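PDB 4Z6M: homoprotocatechuate 2,3-dioxygenase from Brevibacterium fuscum, which catalyses the iron(II)-dependent extradiol cleavage of the aromatic ring of homoprotocatechuate with molecular oxygen. Local coordinates for residues A[55-63]-A[145-153]; A[241-249]-A[293-304]. The protein carries 1 engineered substitution. One frame throughout, in Å; residues are numbered along the deposited sequence. Where two conformers were deposited one is given.

Contact 1 (A[55-63]-A[145-153]); sequences SFEEFIHHN and YSAGELVRL
The seam between the two glyoxalase-type modules is built here by Ser55, Phe56 and Glu57, which meet Glu149 to Arg152. The backbones are joined twice. Phe56 N donates to Leu150 O at 3.0 Å, and Glu57 N donates to Val151 O at 3.0 Å. The ring of Phe56 reaches farther, toward Tyr145, because CG lies anti to the backbone N (chi1 -165°). Tyr145 turns an edge onto one face of this ring, planes 64° apart, with CD1 3.5 Å from Phe56 CE2. Glu149 crosses the Phe56 side chain, and its OE2 lies 3.4 Å from Phe56 CD1. That oxygen is hydrogen-bonded to His42 NE2, and OE1 accepts from Ser146 N. The fold is that of vicinal oxygen chelate enzymes. The 55-63 loop follows strand 50-54 of the first sheet, and 145-153 runs into strand 152-160 of the second. Arg152 NH1 forms a salt bridge with Glu57 OE1 at 3.1 Å, though the hydrogen bond within it is weak and bent. A water links the same NH1 to Glu57 OE2, which also binds His220. Farther along, Asn63 ND2 packs on Leu153 CB at 3.8 Å. Asn63 ND2 donates almost straight to Glu58 OE1 (2.9 Å), in the amide plane, and also bonds Ala19 O, while OD1 accepts from Ser55 N.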
# COMPACT_ATOMS: atom_id res chain seq x y z
N SER A 55 19.50 -7.75 -6.72
CA SER A 55 18.30 -7.06 -6.27
C SER A 55 18.49 -5.54 -6.27
O SER A 55 19.61 -5.04 -6.39
CB SER A 55 17.91 -7.58 -4.89
OG SER A 55 18.88 -7.27 -3.94
N PHE A 56 17.38 -4.83 -6.07
CA PHE A 56 17.35 -3.35 -6.18
C PHE A 56 18.31 -2.68 -5.22
O PHE A 56 18.88 -1.65 -5.55
CB PHE A 56 15.93 -2.87 -5.91
CG PHE A 56 15.62 -1.46 -6.33
CD1 PHE A 56 15.72 -1.07 -7.66
CD2 PHE A 56 15.16 -0.53 -5.40
CE1 PHE A 56 15.39 0.22 -8.05
CE2 PHE A 56 14.80 0.75 -5.81
CZ PHE A 56 14.92 1.10 -7.12
N GLU A 57 18.44 -3.20 -4.00
CA GLU A 57 19.22 -2.50 -2.97
C GLU A 57 20.63 -3.07 -2.75
O GLU A 57 21.34 -2.64 -1.84
CB GLU A 57 18.45 -2.47 -1.64
CG GLU A 57 17.16 -1.70 -1.74
CD GLU A 57 16.43 -1.54 -0.40
OE1 GLU A 57 16.76 -2.31 0.53
OE2 GLU A 57 15.54 -0.66 -0.36
N GLU A 58 21.03 -4.04 -3.56
CA GLU A 58 22.31 -4.70 -3.34
C GLU A 58 23.49 -3.88 -3.84
O GLU A 58 23.39 -3.21 -4.87
CB GLU A 58 22.31 -6.06 -4.04
CG GLU A 58 23.52 -6.91 -3.69
CD GLU A 58 23.67 -7.08 -2.19
OE1 GLU A 58 22.95 -7.97 -1.64
OE2 GLU A 58 24.48 -6.35 -1.56
N PHE A 59 24.61 -3.94 -3.13
CA PHE A 59 25.86 -3.31 -3.59
C PHE A 59 26.96 -4.34 -3.92
O PHE A 59 27.91 -4.01 -4.62
CB PHE A 59 26.41 -2.28 -2.58
CG PHE A 59 27.03 -2.90 -1.37
CD1 PHE A 59 26.25 -3.29 -0.30
CD2 PHE A 59 28.39 -3.13 -1.30
CE1 PHE A 59 26.82 -3.91 0.79
CE2 PHE A 59 28.96 -3.72 -0.18
CZ PHE A 59 28.16 -4.12 0.85
N ILE A 60 26.85 -5.57 -3.41
CA ILE A 60 27.80 -6.62 -3.83
C ILE A 60 27.43 -7.05 -5.23
O ILE A 60 26.38 -6.69 -5.77
CB ILE A 60 27.87 -7.82 -2.85
CG1 ILE A 60 26.62 -8.71 -2.90
CG2 ILE A 60 28.18 -7.35 -1.43
CD1 ILE A 60 26.84 -10.06 -2.23
N HIS A 61 28.32 -7.81 -5.88
CA HIS A 61 28.21 -7.97 -7.31
C HIS A 61 26.91 -8.63 -7.76
O HIS A 61 26.34 -8.28 -8.78
CB HIS A 61 29.39 -8.76 -7.83
CG HIS A 61 29.44 -8.90 -9.31
ND1 HIS A 61 28.98 -10.02 -9.96
CD2 HIS A 61 29.95 -8.10 -10.26
CE1 HIS A 61 29.20 -9.91 -11.26
NE2 HIS A 61 29.78 -8.74 -11.47
N HIS A 62 26.42 -9.60 -6.99
CA HIS A 62 25.22 -10.32 -7.38
C HIS A 62 24.59 -11.02 -6.17
O HIS A 62 25.24 -11.25 -5.16
CB HIS A 62 25.53 -11.35 -8.45
CG HIS A 62 26.60 -12.30 -8.04
ND1 HIS A 62 27.91 -12.17 -8.44
CD2 HIS A 62 26.57 -13.39 -7.24
CE1 HIS A 62 28.63 -13.13 -7.91
NE2 HIS A 62 27.84 -13.88 -7.17
N ASN A 63 23.32 -11.36 -6.35
CA ASN A 63 22.57 -12.21 -5.42
C ASN A 63 22.20 -13.56 -6.04
O ASN A 63 21.73 -14.46 -5.32
CB ASN A 63 21.29 -11.54 -4.97
CG ASN A 63 21.52 -10.25 -4.20
OD1 ASN A 63 20.98 -9.20 -4.58
ND2 ASN A 63 22.30 -10.32 -3.14
N TYR A 145 12.55 1.06 -11.11
CA TYR A 145 11.74 0.32 -10.13
C TYR A 145 10.49 -0.26 -10.76
O TYR A 145 9.67 0.45 -11.36
CB TYR A 145 11.37 1.23 -8.99
CG TYR A 145 10.75 0.60 -7.76
CD1 TYR A 145 11.56 0.07 -6.79
CD2 TYR A 145 9.38 0.66 -7.50
CE1 TYR A 145 11.04 -0.45 -5.62
CE2 TYR A 145 8.87 0.12 -6.33
CZ TYR A 145 9.70 -0.42 -5.40
OH TYR A 145 9.20 -0.95 -4.21
N SER A 146 10.35 -1.57 -10.59
CA SER A 146 9.20 -2.33 -11.05
C SER A 146 8.07 -2.30 -10.02
O SER A 146 8.31 -2.24 -8.80
CB SER A 146 9.62 -3.78 -11.22
OG SER A 146 8.50 -4.61 -11.44
N ALA A 147 6.84 -2.45 -10.50
CA ALA A 147 5.72 -2.61 -9.58
C ALA A 147 5.85 -3.88 -8.70
O ALA A 147 5.22 -3.96 -7.64
CB ALA A 147 4.42 -2.61 -10.37
N GLY A 148 6.66 -4.84 -9.15
CA GLY A 148 6.96 -6.05 -8.39
C GLY A 148 8.37 -6.11 -7.81
O GLY A 148 8.87 -7.21 -7.55
N GLU A 149 9.04 -4.97 -7.63
CA GLU A 149 10.51 -4.96 -7.41
C GLU A 149 11.00 -5.83 -6.26
O GLU A 149 10.53 -5.70 -5.12
CB GLU A 149 11.01 -3.54 -7.20
CG GLU A 149 12.52 -3.40 -7.22
CD GLU A 149 13.12 -3.53 -8.61
OE1 GLU A 149 12.45 -3.19 -9.60
OE2 GLU A 149 14.28 -3.94 -8.69
N LEU A 150 11.96 -6.68 -6.58
CA LEU A 150 12.68 -7.45 -5.59
C LEU A 150 13.85 -6.65 -5.06
O LEU A 150 14.75 -6.27 -5.80
CB LEU A 150 13.15 -8.76 -6.20
CG LEU A 150 12.05 -9.59 -6.87
CD1 LEU A 150 12.62 -10.94 -7.32
CD2 LEU A 150 10.87 -9.82 -5.95
N VAL A 151 13.84 -6.37 -3.77
CA VAL A 151 14.74 -5.37 -3.20
C VAL A 151 15.96 -5.94 -2.47
O VAL A 151 16.99 -5.27 -2.43
CB VAL A 151 13.97 -4.37 -2.30
CG1 VAL A 151 12.86 -3.70 -3.10
CG2 VAL A 151 13.41 -5.01 -1.05
N ARG A 152 15.85 -7.16 -1.94
CA ARG A 152 16.95 -7.80 -1.22
C ARG A 152 16.88 -9.30 -1.44
O ARG A 152 15.79 -9.83 -1.68
CB ARG A 152 16.88 -7.56 0.29
CG ARG A 152 17.17 -6.14 0.74
CD ARG A 152 17.19 -6.05 2.25
NE ARG A 152 15.86 -6.30 2.80
CZ ARG A 152 14.89 -5.39 2.84
NH1 ARG A 152 15.10 -4.16 2.38
NH2 ARG A 152 13.70 -5.70 3.35
N LEU A 153 18.01 -9.98 -1.33
CA LEU A 153 18.01 -11.40 -1.04
C LEU A 153 17.72 -11.57 0.45
O LEU A 153 18.41 -10.96 1.28
CB LEU A 153 19.37 -12.00 -1.35
CG LEU A 153 19.48 -13.50 -1.04
CD1 LEU A 153 18.59 -14.31 -1.95
CD2 LEU A 153 20.92 -13.94 -1.12
O HOH W 1 20.26 -8.14 -0.95
O HOH W 2 14.18 -1.40 2.12

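Contact 2 (A[241-249]-A[293-304]); sequences IERGPGRHG and RDWWGNPVVPSW
Arg243 meets Trp304 and His248 meets Arg293 where the edge strand 244-247 of the second glyoxalase-type sheet packs on segment 293-304. Glu242 and Arg243 form a classic beta bulge opposite Tyr257. Hydrogen bonds join both backbone and side chains. Trp295 N donates to Arg247 O at 2.7 Å, almost in line with the carbonyl. His248 ND1 donates to Arg293 O at 2.9 Å, in the carbonyl plane, which probably helps to set the rotation of the ring. The other ring nitrogen, NE2, bonds to Glu267, a ligand of the iron. Ser303 OG donates to Glu242 OE2 at 2.7 Å, on the anti side of the carboxylate, while OE1 pairs with Arg265.

Arg243 makes a cation-pi contact with Trp304, which Arg265 also joins. The Arg243 chain is extended to NE, with CG anti to the backbone N (chi1 174°). This carries the guanidinium over the face of Trp304. The group stands almost upright on the indole, with planes 83° apart, and Arg243 NH1 is 3.3 Å from Trp304 CE2. Val300 covers one face of the guanidinium.

Apolar and face packing add to this. Val301 CG2 touches Arg243 CB at 3.8 Å. The Trp296 ring lays one face over the Gly246-Arg247 peptide, with CZ3 3.5 Å from Gly246 CA. Trp296 NE1 and Trp295 NE1 both bind Asp230 of a neighbouring subunit.

Two waters bridge polar atoms of the segments. One accepts a hydrogen bond from Arg243 NE at 2.9 Å and donates to Pro299 O.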
# COMPACT_ATOMS: atom_id res chain seq x y z
N ILE A 241 2.59 -20.08 -10.38
CA ILE A 241 2.36 -19.67 -8.99
C ILE A 241 2.03 -20.93 -8.21
O ILE A 241 1.00 -21.56 -8.45
CB ILE A 241 1.19 -18.68 -8.88
CG1 ILE A 241 1.46 -17.40 -9.68
CG2 ILE A 241 0.89 -18.36 -7.42
CD1 ILE A 241 0.27 -16.49 -9.79
N GLU A 242 2.93 -21.33 -7.33
CA GLU A 242 2.77 -22.62 -6.65
C GLU A 242 1.82 -22.48 -5.46
O GLU A 242 0.98 -23.35 -5.24
CB GLU A 242 4.13 -23.15 -6.18
CG GLU A 242 4.04 -24.57 -5.64
CD GLU A 242 5.23 -25.00 -4.80
OE1 GLU A 242 5.88 -24.14 -4.21
OE2 GLU A 242 5.49 -26.22 -4.77
N ARG A 243 2.02 -21.43 -4.65
CA ARG A 243 1.35 -21.33 -3.36
C ARG A 243 1.36 -19.89 -2.93
O ARG A 243 2.41 -19.24 -2.95
CB ARG A 243 2.09 -22.17 -2.33
CG ARG A 243 1.59 -22.03 -0.90
CD ARG A 243 2.37 -22.86 0.11
NE ARG A 243 2.04 -22.34 1.42
CZ ARG A 243 2.87 -22.23 2.45
NH1 ARG A 243 4.05 -22.82 2.44
NH2 ARG A 243 2.46 -21.58 3.53
N GLY A 244 0.21 -19.41 -2.49
CA GLY A 244 0.09 -18.05 -1.97
C GLY A 244 -0.73 -17.18 -2.90
O GLY A 244 -1.43 -17.67 -3.80
N PRO A 245 -0.68 -15.86 -2.69
CA PRO A 245 0.05 -15.19 -1.63
C PRO A 245 -0.61 -15.41 -0.26
O PRO A 245 -1.77 -15.78 -0.17
CB PRO A 245 -0.03 -13.73 -2.04
CG PRO A 245 -1.33 -13.63 -2.74
CD PRO A 245 -1.51 -14.94 -3.46
N GLY A 246 0.17 -15.24 0.80
CA GLY A 246 -0.37 -15.38 2.14
C GLY A 246 0.41 -14.59 3.16
O GLY A 246 1.35 -13.88 2.85
N ARG A 247 -0.02 -14.76 4.40
CA ARG A 247 0.74 -14.35 5.57
C ARG A 247 1.24 -15.62 6.23
O ARG A 247 0.45 -16.51 6.52
CB ARG A 247 -0.20 -13.59 6.53
CG ARG A 247 0.39 -13.31 7.89
CD ARG A 247 1.36 -12.16 7.87
NE ARG A 247 0.70 -10.89 7.56
CZ ARG A 247 1.34 -9.74 7.37
NH1 ARG A 247 2.68 -9.69 7.44
NH2 ARG A 247 0.65 -8.64 7.11
N HIS A 248 2.53 -15.69 6.54
CA HIS A 248 3.08 -16.82 7.29
C HIS A 248 2.71 -16.67 8.77
O HIS A 248 2.64 -15.55 9.29
CB HIS A 248 4.58 -16.84 7.21
CG HIS A 248 5.15 -17.37 5.94
ND1 HIS A 248 4.78 -18.59 5.39
CD2 HIS A 248 6.13 -16.88 5.14
CE1 HIS A 248 5.51 -18.81 4.31
NE2 HIS A 248 6.34 -17.79 4.15
N GLY A 249 2.51 -17.78 9.45
CA GLY A 249 2.53 -17.79 10.90
C GLY A 249 3.95 -17.61 11.39
O GLY A 249 4.35 -16.56 11.90
N ARG A 293 1.70 -22.06 9.01
CA ARG A 293 2.39 -21.83 7.73
C ARG A 293 1.69 -20.75 6.91
O ARG A 293 2.34 -19.86 6.35
CB ARG A 293 2.51 -23.14 6.94
CG ARG A 293 3.61 -24.04 7.50
CD ARG A 293 4.07 -25.09 6.53
NE ARG A 293 5.17 -25.90 7.06
CZ ARG A 293 6.45 -25.58 7.04
NH1 ARG A 293 6.86 -24.42 6.54
NH2 ARG A 293 7.34 -26.43 7.49
N ASP A 294 0.37 -20.83 6.87
CA ASP A 294 -0.50 -19.75 6.40
C ASP A 294 -1.38 -19.33 7.57
O ASP A 294 -2.22 -20.10 8.04
CB ASP A 294 -1.34 -20.16 5.19
CG ASP A 294 -2.01 -18.99 4.58
OD1 ASP A 294 -1.33 -18.25 3.81
OD2 ASP A 294 -3.18 -18.74 4.90
N TRP A 295 -1.18 -18.09 8.01
CA TRP A 295 -1.86 -17.54 9.17
C TRP A 295 -3.38 -17.46 8.97
O TRP A 295 -4.15 -17.46 9.93
CB TRP A 295 -1.30 -16.14 9.39
CG TRP A 295 -1.82 -15.32 10.52
CD1 TRP A 295 -2.38 -14.09 10.44
CD2 TRP A 295 -1.66 -15.60 11.93
NE1 TRP A 295 -2.64 -13.58 11.69
CE2 TRP A 295 -2.22 -14.51 12.63
CE3 TRP A 295 -1.16 -16.69 12.66
CZ2 TRP A 295 -2.23 -14.45 14.02
CZ3 TRP A 295 -1.21 -16.63 14.07
CH2 TRP A 295 -1.75 -15.52 14.71
N TRP A 296 -3.79 -17.38 7.70
CA TRP A 296 -5.20 -17.31 7.32
C TRP A 296 -5.84 -18.67 7.17
O TRP A 296 -7.03 -18.78 6.84
CB TRP A 296 -5.35 -16.50 6.05
CG TRP A 296 -4.62 -15.19 6.06
CD1 TRP A 296 -4.33 -14.39 7.15
CD2 TRP A 296 -4.07 -14.52 4.92
NE1 TRP A 296 -3.66 -13.27 6.73
CE2 TRP A 296 -3.50 -13.31 5.37
CE3 TRP A 296 -4.06 -14.80 3.55
CZ2 TRP A 296 -2.89 -12.42 4.51
CZ3 TRP A 296 -3.45 -13.93 2.71
CH2 TRP A 296 -2.85 -12.76 3.18
N GLY A 297 -5.04 -19.72 7.41
CA GLY A 297 -5.53 -21.07 7.36
C GLY A 297 -5.65 -21.66 5.97
O GLY A 297 -6.16 -22.76 5.83
N ASN A 298 -5.16 -20.97 4.95
CA ASN A 298 -5.22 -21.53 3.61
C ASN A 298 -4.34 -22.78 3.55
O ASN A 298 -3.32 -22.87 4.26
CB ASN A 298 -4.82 -20.49 2.54
CG ASN A 298 -5.96 -19.57 2.19
OD1 ASN A 298 -7.10 -20.01 2.16
ND2 ASN A 298 -5.66 -18.33 1.91
N PRO A 299 -4.75 -23.76 2.76
CA PRO A 299 -4.04 -25.04 2.76
C PRO A 299 -2.67 -24.95 2.12
O PRO A 299 -2.47 -24.19 1.17
CB PRO A 299 -4.97 -25.95 1.95
CG PRO A 299 -5.67 -25.02 1.01
CD PRO A 299 -5.94 -23.78 1.86
N VAL A 300 -1.71 -25.71 2.62
CA VAL A 300 -0.38 -25.80 2.01
C VAL A 300 -0.46 -26.79 0.87
O VAL A 300 -0.84 -27.94 1.06
CB VAL A 300 0.67 -26.21 3.05
CG1 VAL A 300 2.05 -26.31 2.42
CG2 VAL A 300 0.70 -25.20 4.18
N VAL A 301 -0.12 -26.32 -0.32
CA VAL A 301 -0.18 -27.14 -1.50
C VAL A 301 0.78 -28.33 -1.37
O VAL A 301 1.89 -28.20 -0.85
CB VAL A 301 0.13 -26.29 -2.77
CG1 VAL A 301 -0.75 -25.05 -2.84
CG2 VAL A 301 1.58 -25.94 -2.84
N PRO A 302 0.37 -29.51 -1.80
CA PRO A 302 1.17 -30.72 -1.52
C PRO A 302 2.57 -30.69 -2.15
O PRO A 302 3.53 -31.19 -1.55
CB PRO A 302 0.31 -31.87 -2.08
CG PRO A 302 -0.80 -31.23 -2.82
CD PRO A 302 -0.96 -29.82 -2.36
N SER A 303 2.69 -30.07 -3.33
CA SER A 303 4.01 -29.94 -3.95
C SER A 303 5.02 -29.20 -3.08
O SER A 303 6.22 -29.40 -3.23
CB SER A 303 3.93 -29.28 -5.32
OG SER A 303 3.44 -27.95 -5.23
N TRP A 304 4.53 -28.30 -2.22
CA TRP A 304 5.40 -27.58 -1.31
C TRP A 304 6.16 -28.55 -0.40
O TRP A 304 7.31 -28.31 -0.06
CB TRP A 304 4.59 -26.54 -0.50
CG TRP A 304 5.42 -25.41 0.02
CD1 TRP A 304 5.71 -24.25 -0.63
CD2 TRP A 304 6.14 -25.35 1.25
NE1 TRP A 304 6.53 -23.46 0.12
CE2 TRP A 304 6.82 -24.11 1.28
CE3 TRP A 304 6.29 -26.23 2.33
CZ2 TRP A 304 7.64 -23.74 2.34
CZ3 TRP A 304 7.10 -25.87 3.37
CH2 TRP A 304 7.76 -24.64 3.37
O HOH W 3 -0.75 -21.84 1.72
O HOH W 4 -2.85 -17.70 1.60

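In the fold
From the N terminus, the chain builds the first sheet, and the loop after strand 50-54 supplies one half of contact 1. The other half comes 81 residues later, once the rest of the first module is complete. Contact 1 thus ties that module to the entry of strand 152-160, which lies in the middle of the second sheet and carries the iron ligand His155. Contact 2 then opens at the far edge of the same sheet and closes 43 residues on, fastening segment 293-304 there. The two follow in series and neither nest nor cross. The centres of contact 1 and contact 2 are about 24 Å apart. Both reach the same neighbouring subunit, and each also meets a different further one.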